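Local coordinates for protein uridylate-specific endoribonuclease nsp11 (Prrsv 16244b, PDB 5EYI) that probably acts as an NendoU endoribonuclease that degrades polyuridine made during viral RNA replication and so blunts host double-stranded RNA sensing, at residues S5-K10 against T24-L29; P38-Q43 against D50-S55; Q98-T103 against L205-V210; G108-D113 against C178-V183. The protein carries 1 engineered substitution. All blocks are in the same frame, centred on the assembly; numbering follows the deposited sequence.

Overall arrangement
Contacts 1 and 2 belong to the N-terminal domain, contacts 3 and 4 to the NendoU domain. The first two touch, F26 CD2 packing 3.4 Å from V40 CG1. K10 links the two parts: its NZ forms a salt bridge with E111 OE2 of contact 4 at 2.9 Å. Contact 4 is nested in the loop that contact 3 closes, and L205 packs on V183 and T181. Nearest the predicted active site is contact 4, its L180 side chain about 6 Å from that of H146 and about 11 Å from that of A175, a predicted active-site position engineered here; the L205 side chain is about 11 Å from that of H146. S5 lines the pocket of bound 2-(2-methoxyethoxy)ethanol.

Contact 1: S5-K10 against T24-L29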
loop_
_atom_site.group_PDB
_atom_site.type_symbol
_atom_site.label_atom_id
_atom_site.label_comp_id
_atom_site.label_asym_id
_atom_site.label_seq_id
_atom_site.Cartn_x
_atom_site.Cartn_y
_atom_site.Cartn_z
ATOM N N SER A 5 26.271 -18.844 -14.530
ATOM C CA SER A 5 25.503 -18.398 -13.408
ATOM C C SER A 5 24.092 -18.971 -13.534
ATOM O O SER A 5 23.620 -19.269 -14.631
ATOM C CB SER A 5 25.499 -16.880 -13.380
ATOM O OG SER A 5 25.550 -16.390 -14.698
ATOM N N SER A 6 23.446 -19.147 -12.392
ATOM C CA SER A 6 22.121 -19.747 -12.329
ATOM C C SER A 6 21.321 -19.049 -11.240
ATOM O O SER A 6 21.910 -18.413 -10.359
ATOM C CB SER A 6 22.228 -21.247 -12.045
ATOM O OG SER A 6 23.208 -21.522 -11.065
ATOM N N PRO A 7 19.979 -19.151 -11.308
ATOM C CA PRO A 7 19.159 -18.452 -10.337
ATOM C C PRO A 7 19.266 -19.015 -8.944
ATOM O O PRO A 7 19.580 -20.208 -8.754
ATOM C CB PRO A 7 17.729 -18.647 -10.865
ATOM C CG PRO A 7 17.801 -19.859 -11.717
ATOM C CD PRO A 7 19.157 -19.800 -12.347
ATOM N N LEU A 8 18.996 -18.141 -7.979
ATOM C CA LEU A 8 18.721 -18.572 -6.608
ATOM C C LEU A 8 17.483 -19.481 -6.659
ATOM O O LEU A 8 16.610 -19.264 -7.501
ATOM C CB LEU A 8 18.467 -17.366 -5.700
ATOM C CG LEU A 8 19.640 -16.377 -5.548
ATOM C CD1 LEU A 8 19.179 -15.116 -4.844
ATOM C CD2 LEU A 8 20.791 -17.010 -4.799
ATOM N N PRO A 9 17.406 -20.507 -5.786
ATOM C CA PRO A 9 16.292 -21.469 -5.938
ATOM C C PRO A 9 14.893 -20.854 -6.037
ATOM O O PRO A 9 14.109 -21.246 -6.899
ATOM C CB PRO A 9 16.433 -22.364 -4.708
ATOM C CG PRO A 9 17.900 -22.351 -4.415
ATOM C CD PRO A 9 18.404 -20.985 -4.808
ATOM N N LYS A 10 14.620 -19.869 -5.189
ATOM C CA LYS A 10 13.317 -19.202 -5.144
ATOM C C LYS A 10 12.828 -18.602 -6.465
ATOM O O LYS A 10 11.626 -18.604 -6.716
ATOM C CB LYS A 10 13.301 -18.131 -4.057
ATOM C CG LYS A 10 14.285 -16.985 -4.255
ATOM C CD LYS A 10 14.499 -16.239 -2.957
ATOM C CE LYS A 10 15.592 -15.203 -3.111
ATOM N NZ LYS A 10 15.855 -14.523 -1.816
ATOM N N THR A 24 23.012 -28.075 -8.887
ATOM C CA THR A 24 23.040 -28.691 -7.562
ATOM C C THR A 24 22.095 -28.049 -6.561
ATOM O O THR A 24 21.661 -28.720 -5.628
ATOM C CB THR A 24 24.455 -28.709 -6.951
ATOM O OG1 THR A 24 24.993 -27.377 -6.926
ATOM C CG2 THR A 24 25.354 -29.620 -7.766
ATOM N N GLN A 25 21.765 -26.770 -6.755
ATOM C CA GLN A 25 20.879 -26.069 -5.813
ATOM C C GLN A 25 19.405 -26.463 -5.961
ATOM O O GLN A 25 18.570 -26.058 -5.154
ATOM C CB GLN A 25 21.060 -24.541 -5.881
ATOM C CG GLN A 25 20.445 -23.816 -7.083
ATOM C CD GLN A 25 21.409 -23.658 -8.244
ATOM O OE1 GLN A 25 22.217 -24.552 -8.517
ATOM N NE2 GLN A 25 21.322 -22.526 -8.944
ATOM N N PHE A 26 19.083 -27.226 -6.993
ATOM C CA PHE A 26 17.736 -27.741 -7.171
ATOM C C PHE A 26 17.679 -29.239 -6.909
ATOM O O PHE A 26 18.706 -29.894 -6.815
ATOM C CB PHE A 26 17.259 -27.403 -8.571
ATOM C CG PHE A 26 17.116 -25.933 -8.800
ATOM C CD1 PHE A 26 16.057 -25.238 -8.230
ATOM C CD2 PHE A 26 18.049 -25.232 -9.563
ATOM C CE1 PHE A 26 15.923 -23.876 -8.430
ATOM C CE2 PHE A 26 17.925 -23.865 -9.764
ATOM C CZ PHE A 26 16.859 -23.185 -9.199
ATOM N N ALA A 27 16.462 -29.763 -6.781
ATOM C CA ALA A 27 16.234 -31.193 -6.548
ATOM C C ALA A 27 16.728 -31.986 -7.752
ATOM O O ALA A 27 16.295 -31.721 -8.870
ATOM C CB ALA A 27 14.748 -31.450 -6.330
ATOM N N LYS A 28 17.650 -32.927 -7.532
ATOM C CA LYS A 28 18.225 -33.688 -8.645
ATOM C C LYS A 28 17.157 -34.580 -9.266
ATOM O O LYS A 28 16.384 -35.208 -8.546
ATOM C CB LYS A 28 19.436 -34.534 -8.214
ATOM C CG LYS A 28 20.149 -35.212 -9.391
ATOM C CD LYS A 28 21.510 -35.779 -9.004
ATOM C CE LYS A 28 22.114 -36.625 -10.120
ATOM N N LEU A 29 17.108 -34.589 -10.599
ATOM C CA LEU A 29 16.216 -35.450 -11.364
ATOM C C LEU A 29 17.068 -36.287 -12.326
ATOM O O LEU A 29 17.972 -35.741 -12.969
ATOM C CB LEU A 29 15.225 -34.600 -12.164
ATOM C CG LEU A 29 14.135 -35.332 -12.956
ATOM C CD1 LEU A 29 13.087 -35.946 -12.034
ATOM C CD2 LEU A 29 13.470 -34.404 -13.960
HETATM O O HOH W 1 24.732 -23.966 -9.475
#
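Two flat groups, the F26 ring and the Q25 amide, face the chain from S6 to P9. The ring is met obliquely: P9 CA lies 3.5 Å from F26 CE1, and the carbonyl oxygens of P7 and L8 also approach obliquely, at a looser distance from CZ. Two proline rings add apolar contacts, with P9 CB 4.0 Å from F26 CE1 and P7 CG rather farther from CZ. Although the CB bond of F26 does not aim at the 5-10 segment, CG anti to the carbonyl carbon (chi1 -65°) brings the ring end to it.

At its edge the Q25 amide is gripped by two bonds. NE2 donates to S6 OG at 3.0 Å and to P7 O at 2.9 Å, both acceptors lying in the amide plane and both bonds close to straight. This pairing fixes the rotation of the amide, which the chain reaches by a sharp bend at chi2 (-92°). Before that bend, the methylene CG of Q25 rests 4.0 Å from P9 CG. On the other branch a water donates to OE1 at 2.8 Å and also lies near S6 OG. The S6 hydroxyl has its main polar partner in M72 O.

S6 and P7 lie in a short, weakly bonded strand beside strand 71-73. Packed on the Q25-F26 loop, in the nsp11 N-terminal domain, is a helix N-terminus with L8 as N-cap and P9 as first helical residue, a position well suited to proline.

Contact 2: P38-Q43 against D50-S55; sequences PVVTTQ and DRLVAS
V40 and L52 lie side by side on one face of a parallel strand pair, with V40 CG2 4.1 Å from L52 CD2. V40 has CG1 between its backbone N and carbonyl carbon (chi1 55°), which leaves CG2 anti to N and directed at L52. A12 of helix 9-14 packs against both residues. The other face carries V39, R51, T41 and V53. There T41 CG2 meets V53 CG2 at 4.2 Å, while V39 and R51 touch through V39 CG2 and R51 CB, 4.0 Å apart; beyond CB the extended arginine leads off to N44, W48 and the F92 ring.

T41 OG1 sits beside the carbonyl carbon (chi1 -175°) and accepts from Q43 N at 3.0 Å, an ST turn just where strand 39-41 ends, with D22 as its main polar partner.

Four backbone bonds join the strands, V39 N to D50 O, L52 N to V39 O, T41 N to L52 O and A54 N to T41 O, the last at 2.7 Å. A water then bridges T42 O and A54 O. The strands run 12° from parallel; 51-55 pairs on with antiparallel 85-93, so the parallel pair is one part of the mixed sheet of the N-terminal domain.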
loop_
_atom_site.group_PDB
_atom_site.type_symbol
_atom_site.label_atom_id
_atom_site.label_comp_id
_atom_site.label_asym_id
_atom_site.label_seq_id
_atom_site.Cartn_x
_atom_site.Cartn_y
_atom_site.Cartn_z
ATOM N N PRO A 38 8.930 -30.259 -15.681
ATOM C CA PRO A 38 9.561 -28.947 -15.862
ATOM C C PRO A 38 10.953 -28.953 -15.222
ATOM O O PRO A 38 11.093 -29.357 -14.062
ATOM C CB PRO A 38 8.619 -27.983 -15.122
ATOM C CG PRO A 38 7.341 -28.730 -14.956
ATOM C CD PRO A 38 7.713 -30.176 -14.856
ATOM N N VAL A 39 11.973 -28.551 -15.971
ATOM C CA VAL A 39 13.339 -28.582 -15.448
ATOM C C VAL A 39 14.021 -27.220 -15.581
ATOM O O VAL A 39 13.904 -26.559 -16.598
ATOM C CB VAL A 39 14.194 -29.694 -16.102
ATOM C CG1 VAL A 39 13.798 -31.061 -15.556
ATOM C CG2 VAL A 39 14.088 -29.662 -17.622
ATOM N N VAL A 40 14.706 -26.811 -14.519
ATOM C CA VAL A 40 15.561 -25.639 -14.541
ATOM C C VAL A 40 16.963 -26.169 -14.796
ATOM O O VAL A 40 17.375 -27.169 -14.201
ATOM C CB VAL A 40 15.465 -24.783 -13.252
ATOM C CG1 VAL A 40 15.745 -25.586 -11.983
ATOM C CG2 VAL A 40 16.404 -23.580 -13.343
ATOM N N THR A 41 17.677 -25.519 -15.703
ATOM C CA THR A 41 18.888 -26.088 -16.272
ATOM C C THR A 41 19.723 -25.009 -16.951
ATOM O O THR A 41 19.216 -23.920 -17.239
ATOM C CB THR A 41 18.531 -27.188 -17.302
ATOM O OG1 THR A 41 19.722 -27.825 -17.779
ATOM C CG2 THR A 41 17.732 -26.612 -18.489
ATOM N N THR A 42 21.002 -25.309 -17.191
ATOM C CA THR A 42 21.835 -24.470 -18.065
ATOM C C THR A 42 22.017 -25.090 -19.451
ATOM O O THR A 42 22.704 -24.508 -20.292
ATOM C CB THR A 42 23.210 -24.137 -17.449
ATOM O OG1 THR A 42 23.969 -25.331 -17.272
ATOM C CG2 THR A 42 23.040 -23.458 -16.118
ATOM N N GLN A 43 21.382 -26.242 -19.699
ATOM C CA GLN A 43 21.440 -26.913 -20.997
ATOM C C GLN A 43 20.148 -26.683 -21.760
ATOM O O GLN A 43 19.073 -27.107 -21.313
ATOM C CB GLN A 43 21.645 -28.399 -20.794
ATOM C CG GLN A 43 22.933 -28.729 -20.057
ATOM C CD GLN A 43 22.998 -30.180 -19.633
ATOM O OE1 GLN A 43 22.303 -31.029 -20.188
ATOM N NE2 GLN A 43 23.836 -30.472 -18.648
ATOM N N ASP A 50 9.451 -28.617 -21.461
ATOM C CA ASP A 50 9.157 -27.640 -20.416
ATOM C C ASP A 50 10.447 -27.436 -19.646
ATOM O O ASP A 50 10.876 -28.301 -18.887
ATOM C CB ASP A 50 8.014 -28.130 -19.535
ATOM C CG ASP A 50 6.776 -28.460 -20.350
ATOM O OD1 ASP A 50 6.123 -27.522 -20.841
ATOM O OD2 ASP A 50 6.475 -29.659 -20.537
ATOM N N ARG A 51 11.104 -26.313 -19.900
ATOM C CA ARG A 51 12.401 -26.059 -19.312
ATOM C C ARG A 51 12.643 -24.584 -19.108
ATOM O O ARG A 51 12.173 -23.753 -19.881
ATOM C CB ARG A 51 13.520 -26.678 -20.165
ATOM C CG ARG A 51 13.617 -26.132 -21.577
ATOM C CD ARG A 51 14.773 -26.759 -22.350
ATOM N NE ARG A 51 14.955 -26.103 -23.643
ATOM C CZ ARG A 51 14.162 -26.237 -24.706
ATOM N NH1 ARG A 51 13.084 -27.023 -24.682
ATOM N NH2 ARG A 51 14.455 -25.572 -25.823
ATOM N N LEU A 52 13.382 -24.276 -18.053
ATOM C CA LEU A 52 13.756 -22.914 -17.726
ATOM C C LEU A 52 15.259 -22.893 -17.874
ATOM O O LEU A 52 15.959 -23.464 -17.042
ATOM C CB LEU A 52 13.334 -22.569 -16.294
ATOM C CG LEU A 52 13.645 -21.147 -15.825
ATOM C CD1 LEU A 52 12.890 -20.129 -16.673
ATOM C CD2 LEU A 52 13.319 -20.994 -14.342
ATOM N N VAL A 53 15.753 -22.286 -18.954
ATOM C CA VAL A 53 17.182 -22.321 -19.240
ATOM C C VAL A 53 17.821 -21.065 -18.667
ATOM O O VAL A 53 17.397 -19.960 -18.989
ATOM C CB VAL A 53 17.498 -22.428 -20.752
ATOM C CG1 VAL A 53 19.011 -22.471 -20.970
ATOM C CG2 VAL A 53 16.854 -23.675 -21.356
ATOM N N ALA A 54 18.827 -21.260 -17.816
ATOM C CA ALA A 54 19.666 -20.186 -17.295
ATOM C C ALA A 54 20.956 -20.118 -18.110
ATOM O O ALA A 54 21.677 -21.114 -18.229
ATOM C CB ALA A 54 20.001 -20.454 -15.843
ATOM N N SER A 55 21.256 -18.956 -18.666
ATOM C CA SER A 55 22.412 -18.827 -19.549
ATOM C C SER A 55 23.128 -17.520 -19.320
ATOM O O SER A 55 22.526 -16.517 -18.926
ATOM C CB SER A 55 21.976 -18.919 -21.012
ATOM O OG SER A 55 21.062 -17.887 -21.343
HETATM O O HOH W 2 23.264 -21.776 -20.922
#

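Contact 3: Q98-T103 against L205-V210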
loop_
_atom_site.group_PDB
_atom_site.type_symbol
_atom_site.label_atom_id
_atom_site.label_comp_id
_atom_site.label_asym_id
_atom_site.label_seq_id
_atom_site.Cartn_x
_atom_site.Cartn_y
_atom_site.Cartn_z
ATOM N N GLN A 98 8.510 -18.778 -24.171
ATOM C CA GLN A 98 7.453 -17.906 -23.684
ATOM C C GLN A 98 8.018 -16.552 -23.323
ATOM O O GLN A 98 9.171 -16.448 -22.923
ATOM C CB GLN A 98 6.802 -18.509 -22.438
ATOM C CG GLN A 98 6.218 -19.897 -22.630
ATOM C CD GLN A 98 5.206 -19.953 -23.752
ATOM O OE1 GLN A 98 5.371 -20.695 -24.727
ATOM N NE2 GLN A 98 4.159 -19.148 -23.630
ATOM N N LEU A 99 7.191 -15.523 -23.449
ATOM C CA LEU A 99 7.517 -14.205 -22.928
ATOM C C LEU A 99 7.495 -14.281 -21.403
ATOM O O LEU A 99 6.518 -14.759 -20.828
ATOM C CB LEU A 99 6.497 -13.164 -23.399
ATOM C CG LEU A 99 7.014 -11.722 -23.431
ATOM C CD1 LEU A 99 7.794 -11.491 -24.721
ATOM C CD2 LEU A 99 5.877 -10.710 -23.285
ATOM N N LEU A 100 8.569 -13.833 -20.757
ATOM C CA LEU A 100 8.598 -13.726 -19.299
ATOM C C LEU A 100 8.195 -12.315 -18.894
ATOM O O LEU A 100 8.526 -11.365 -19.598
ATOM C CB LEU A 100 9.988 -14.053 -18.746
ATOM C CG LEU A 100 10.348 -15.537 -18.652
ATOM C CD1 LEU A 100 11.842 -15.692 -18.410
ATOM C CD2 LEU A 100 9.560 -16.232 -17.547
ATOM N N PRO A 101 7.487 -12.170 -17.760
ATOM C CA PRO A 101 7.108 -10.840 -17.296
ATOM C C PRO A 101 8.270 -10.069 -16.669
ATOM O O PRO A 101 9.348 -10.619 -16.445
ATOM C CB PRO A 101 6.024 -11.130 -16.253
ATOM C CG PRO A 101 6.366 -12.475 -15.729
ATOM C CD PRO A 101 6.935 -13.229 -16.893
ATOM N N GLU A 102 8.028 -8.792 -16.404
ATOM C CA GLU A 102 9.007 -7.922 -15.760
ATOM C C GLU A 102 8.978 -8.193 -14.261
ATOM O O GLU A 102 7.909 -8.423 -13.692
ATOM C CB GLU A 102 8.665 -6.446 -16.001
ATOM C CG GLU A 102 8.593 -6.007 -17.464
ATOM C CD GLU A 102 9.944 -5.696 -18.092
ATOM O OE1 GLU A 102 10.049 -5.799 -19.337
ATOM O OE2 GLU A 102 10.895 -5.334 -17.363
ATOM N N THR A 103 10.145 -8.161 -13.627
ATOM C CA THR A 103 10.242 -8.371 -12.177
ATOM C C THR A 103 11.460 -7.675 -11.595
ATOM O O THR A 103 12.427 -7.435 -12.304
ATOM C CB THR A 103 10.297 -9.887 -11.821
ATOM O OG1 THR A 103 10.269 -10.057 -10.399
ATOM C CG2 THR A 103 11.546 -10.547 -12.361
ATOM N N LEU A 205 8.432 -9.810 -7.667
ATOM C CA LEU A 205 9.734 -9.957 -7.027
ATOM C C LEU A 205 10.137 -11.407 -7.208
ATOM O O LEU A 205 9.419 -12.305 -6.749
ATOM C CB LEU A 205 9.641 -9.605 -5.546
ATOM C CG LEU A 205 10.820 -9.920 -4.627
ATOM C CD1 LEU A 205 12.150 -9.431 -5.182
ATOM C CD2 LEU A 205 10.564 -9.292 -3.271
ATOM N N ASP A 206 11.256 -11.636 -7.905
ATOM C CA ASP A 206 11.696 -12.993 -8.283
ATOM C C ASP A 206 10.592 -13.756 -9.036
ATOM O O ASP A 206 10.414 -14.948 -8.833
ATOM C CB ASP A 206 12.153 -13.794 -7.038
ATOM C CG ASP A 206 13.293 -13.126 -6.285
ATOM O OD1 ASP A 206 14.151 -12.491 -6.935
ATOM O OD2 ASP A 206 13.354 -13.256 -5.040
ATOM N N PHE A 207 9.855 -13.046 -9.889
ATOM C CA PHE A 207 8.681 -13.575 -10.611
ATOM C C PHE A 207 7.488 -14.015 -9.745
ATOM O O PHE A 207 6.632 -14.742 -10.219
ATOM C CB PHE A 207 9.078 -14.715 -11.566
ATOM C CG PHE A 207 10.129 -14.327 -12.569
ATOM C CD1 PHE A 207 9.802 -13.529 -13.663
ATOM C CD2 PHE A 207 11.440 -14.769 -12.430
ATOM C CE1 PHE A 207 10.761 -13.178 -14.597
ATOM C CE2 PHE A 207 12.407 -14.418 -13.364
ATOM C CZ PHE A 207 12.064 -13.622 -14.453
ATOM N N LYS A 208 7.412 -13.563 -8.500
ATOM C CA LYS A 208 6.283 -13.855 -7.632
ATOM C C LYS A 208 5.460 -12.577 -7.539
ATOM O O LYS A 208 6.004 -11.512 -7.270
ATOM C CB LYS A 208 6.789 -14.296 -6.260
ATOM C CG LYS A 208 5.774 -14.320 -5.128
ATOM C CD LYS A 208 5.040 -15.638 -5.021
ATOM C CE LYS A 208 5.854 -16.664 -4.249
ATOM N NZ LYS A 208 5.825 -16.421 -2.777
ATOM N N GLU A 209 4.153 -12.693 -7.750
ATOM C CA GLU A 209 3.236 -11.557 -7.604
ATOM C C GLU A 209 3.200 -11.104 -6.158
ATOM O O GLU A 209 2.904 -11.888 -5.266
ATOM C CB GLU A 209 1.819 -11.928 -8.055
ATOM C CG GLU A 209 1.664 -12.084 -9.563
ATOM C CD GLU A 209 1.621 -10.764 -10.325
ATOM O OE1 GLU A 209 1.506 -10.831 -11.570
ATOM O OE2 GLU A 209 1.702 -9.664 -9.708
ATOM N N VAL A 210 3.534 -9.842 -5.934
ATOM C CA VAL A 210 3.545 -9.260 -4.595
ATOM C C VAL A 210 2.853 -7.921 -4.651
ATOM O O VAL A 210 2.571 -7.409 -5.739
ATOM C CB VAL A 210 4.986 -9.074 -4.058
ATOM C CG1 VAL A 210 5.707 -10.417 -3.970
ATOM C CG2 VAL A 210 5.799 -8.095 -4.915
#
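T103 meets the tight turn L205-K208, its CA 5.4 Å from L205 CA. The turn is type I', with positive phi at both D206 and F207, and reciprocal backbone bonds between L205 and K208 make it the two-residue tip of a hairpin between strands 198-205 and 208-215. By contrast, 98-103 is irregular, and past its end V104 is backbone-bonded to D206.

From this backbone the T103 side chain reaches into the turn with both branches. Its hydroxyl, placed beside the carbonyl carbon (chi1 -175°), accepts from F207 N at 3.1 Å along a nearly straight N-H (169°). Its methyl goes over one face of the phenyl ring: CG2 is 3.6 Å from the F207 centroid, 15° off the normal, a CH-pi contact. P101 works at the rim instead, its carbonyl O approaching CE1 of F207 near the ring plane at 3.5 Å and its CG packing 4.1 Å from F207 CD1. L100 CB adds an oblique apolar touch at 4.3 Å from F207 CE1. Elsewhere round the ring stand F105, V11, L15 and L89.

The chemistry is divided cleanly: the threonine oxygen satisfies an amide at the hairpin tip while its methyl packs on one face of the ring, so one residue links the polar turn to the apolar core where the two domains meet.

Contact 4: G108-D113 against C178-V183; sequences GRIEVD and CTLTDV
D182 places its carboxylate at the start of helix 109-112, where OD2 accepts from I110 N at 2.9 Å. The bond is almost straight (172°) and uses the lone pair facing away from OD1. A water adds to the grip, donating to D182 OD2 and E111 OE1, 2.6 Å from each, and accepting from G108 N. The two carboxylate oxygens, D182 OD2 and E111 OE1, are 4.2 Å apart; the water between them and the positive end of the helix would probably ease their repulsion.

R109 runs past D182 in the opposite direction and bonds its backbone instead of its acid: NH2 reaches D182 O at 2.8 Å, coming from above the carbonyl plane (57° out of it). I110 CD1 makes an apolar contact with L180 CD2 at 3.9 Å. It also lies against the D182 carboxylate, 3.8 Å from D182 CG.

A second shell sets these groups. R109 is salt-bridged to E122 and, with D182 O, shares T107 OG1; E111 pairs with K10. At the far end D113 adopts positive phi in a Schellman motif.

The helix touches strand 76-78 through E111 and V112 and meets the segment after strand 173-180 through R109 and I110. T179, in that strand, gives its N to E195 of the second subunit; just past it, T181 is backbone-bonded to H146, and T181 and V183 pack on L205 of strand 198-205.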
loop_
_atom_site.group_PDB
_atom_site.type_symbol
_atom_site.label_atom_id
_atom_site.label_comp_id
_atom_site.label_asym_id
_atom_site.label_seq_id
_atom_site.Cartn_x
_atom_site.Cartn_y
_atom_site.Cartn_z
ATOM N N GLY A 108 20.630 -11.853 -3.368
ATOM C CA GLY A 108 21.479 -12.909 -2.814
ATOM C C GLY A 108 21.997 -12.636 -1.416
ATOM O O GLY A 108 22.675 -13.494 -0.827
ATOM N N ARG A 109 21.670 -11.471 -0.858
ATOM C CA ARG A 109 22.202 -11.089 0.459
ATOM C C ARG A 109 21.678 -11.967 1.588
ATOM O O ARG A 109 22.431 -12.309 2.519
ATOM C CB ARG A 109 21.908 -9.625 0.761
ATOM C CG ARG A 109 22.921 -8.708 0.114
ATOM C CD ARG A 109 22.627 -7.265 0.414
ATOM N NE ARG A 109 21.501 -6.761 -0.355
ATOM C CZ ARG A 109 21.120 -5.487 -0.376
ATOM N NH1 ARG A 109 21.801 -4.575 0.323
ATOM N NH2 ARG A 109 20.071 -5.123 -1.108
ATOM N N ILE A 110 20.399 -12.319 1.511
ATOM C CA ILE A 110 19.821 -13.250 2.484
ATOM C C ILE A 110 20.564 -14.604 2.462
ATOM O O ILE A 110 20.947 -15.110 3.507
ATOM C CB ILE A 110 18.296 -13.413 2.276
ATOM C CG1 ILE A 110 17.576 -12.142 2.741
ATOM C CG2 ILE A 110 17.749 -14.608 3.048
ATOM C CD1 ILE A 110 16.196 -11.969 2.145
ATOM N N GLU A 111 20.814 -15.150 1.275
ATOM C CA GLU A 111 21.391 -16.493 1.168
ATOM C C GLU A 111 22.824 -16.539 1.691
ATOM O O GLU A 111 23.192 -17.508 2.345
ATOM C CB GLU A 111 21.309 -17.049 -0.256
ATOM C CG GLU A 111 19.911 -17.510 -0.678
ATOM C CD GLU A 111 18.974 -16.362 -1.041
ATOM O OE1 GLU A 111 19.404 -15.182 -1.029
ATOM O OE2 GLU A 111 17.794 -16.644 -1.332
ATOM N N VAL A 112 23.620 -15.501 1.432
ATOM C CA VAL A 112 24.995 -15.447 1.974
ATOM C C VAL A 112 25.098 -14.774 3.335
ATOM O O VAL A 112 26.172 -14.774 3.912
ATOM C CB VAL A 112 26.015 -14.808 0.998
ATOM C CG1 VAL A 112 25.935 -15.482 -0.353
ATOM C CG2 VAL A 112 25.826 -13.310 0.853
ATOM N N ASP A 113 23.993 -14.219 3.836
ATOM C CA ASP A 113 23.940 -13.477 5.100
ATOM C C ASP A 113 24.800 -12.211 5.097
ATOM O O ASP A 113 25.399 -11.846 6.113
ATOM C CB ASP A 113 24.292 -14.381 6.300
ATOM C CG ASP A 113 23.750 -13.847 7.620
ATOM O OD1 ASP A 113 22.691 -13.189 7.633
ATOM O OD2 ASP A 113 24.390 -14.087 8.653
ATOM N N CYS A 178 7.114 -9.431 10.791
ATOM C CA CYS A 178 7.359 -8.351 9.861
ATOM C C CYS A 178 8.056 -8.885 8.601
ATOM O O CYS A 178 8.884 -9.794 8.669
ATOM C CB CYS A 178 8.101 -7.207 10.570
ATOM S SG CYS A 178 9.810 -6.900 10.123
ATOM N N THR A 179 7.661 -8.344 7.450
ATOM C CA THR A 179 8.126 -8.831 6.164
ATOM C C THR A 179 9.433 -8.164 5.813
ATOM O O THR A 179 9.669 -7.017 6.167
ATOM C CB THR A 179 7.119 -8.571 5.033
ATOM O OG1 THR A 179 6.792 -7.184 4.979
ATOM C CG2 THR A 179 5.856 -9.391 5.237
ATOM N N LEU A 180 10.266 -8.884 5.082
ATOM C CA LEU A 180 11.612 -8.433 4.801
ATOM C C LEU A 180 12.039 -8.913 3.428
ATOM O O LEU A 180 11.705 -10.033 3.039
ATOM C CB LEU A 180 12.529 -8.998 5.882
ATOM C CG LEU A 180 14.022 -8.705 5.853
ATOM C CD1 LEU A 180 14.536 -8.695 7.293
ATOM C CD2 LEU A 180 14.796 -9.697 4.989
ATOM N N THR A 181 12.764 -8.064 2.698
ATOM C CA THR A 181 13.417 -8.461 1.446
ATOM C C THR A 181 14.861 -7.985 1.455
ATOM O O THR A 181 15.263 -7.242 2.346
ATOM C CB THR A 181 12.713 -7.874 0.203
ATOM O OG1 THR A 181 12.988 -6.474 0.090
ATOM C CG2 THR A 181 11.216 -8.087 0.281
ATOM N N ASP A 182 15.630 -8.435 0.463
ATOM C CA ASP A 182 16.962 -7.886 0.202
ATOM C C ASP A 182 17.083 -7.214 -1.171
ATOM O O ASP A 182 18.180 -7.139 -1.739
ATOM C CB ASP A 182 18.038 -8.956 0.397
ATOM C CG ASP A 182 17.996 -10.050 -0.644
ATOM O OD1 ASP A 182 17.242 -9.940 -1.640
ATOM O OD2 ASP A 182 18.749 -11.025 -0.459
ATOM N N VAL A 183 15.965 -6.708 -1.693
ATOM C CA VAL A 183 15.987 -6.039 -2.986
ATOM C C VAL A 183 16.855 -4.777 -2.923
ATOM O O VAL A 183 16.919 -4.104 -1.889
ATOM C CB VAL A 183 14.579 -5.660 -3.503
ATOM C CG1 VAL A 183 13.690 -6.890 -3.587
ATOM C CG2 VAL A 183 13.931 -4.587 -2.643
HETATM O O HOH W 3 18.157 -13.142 -1.929
#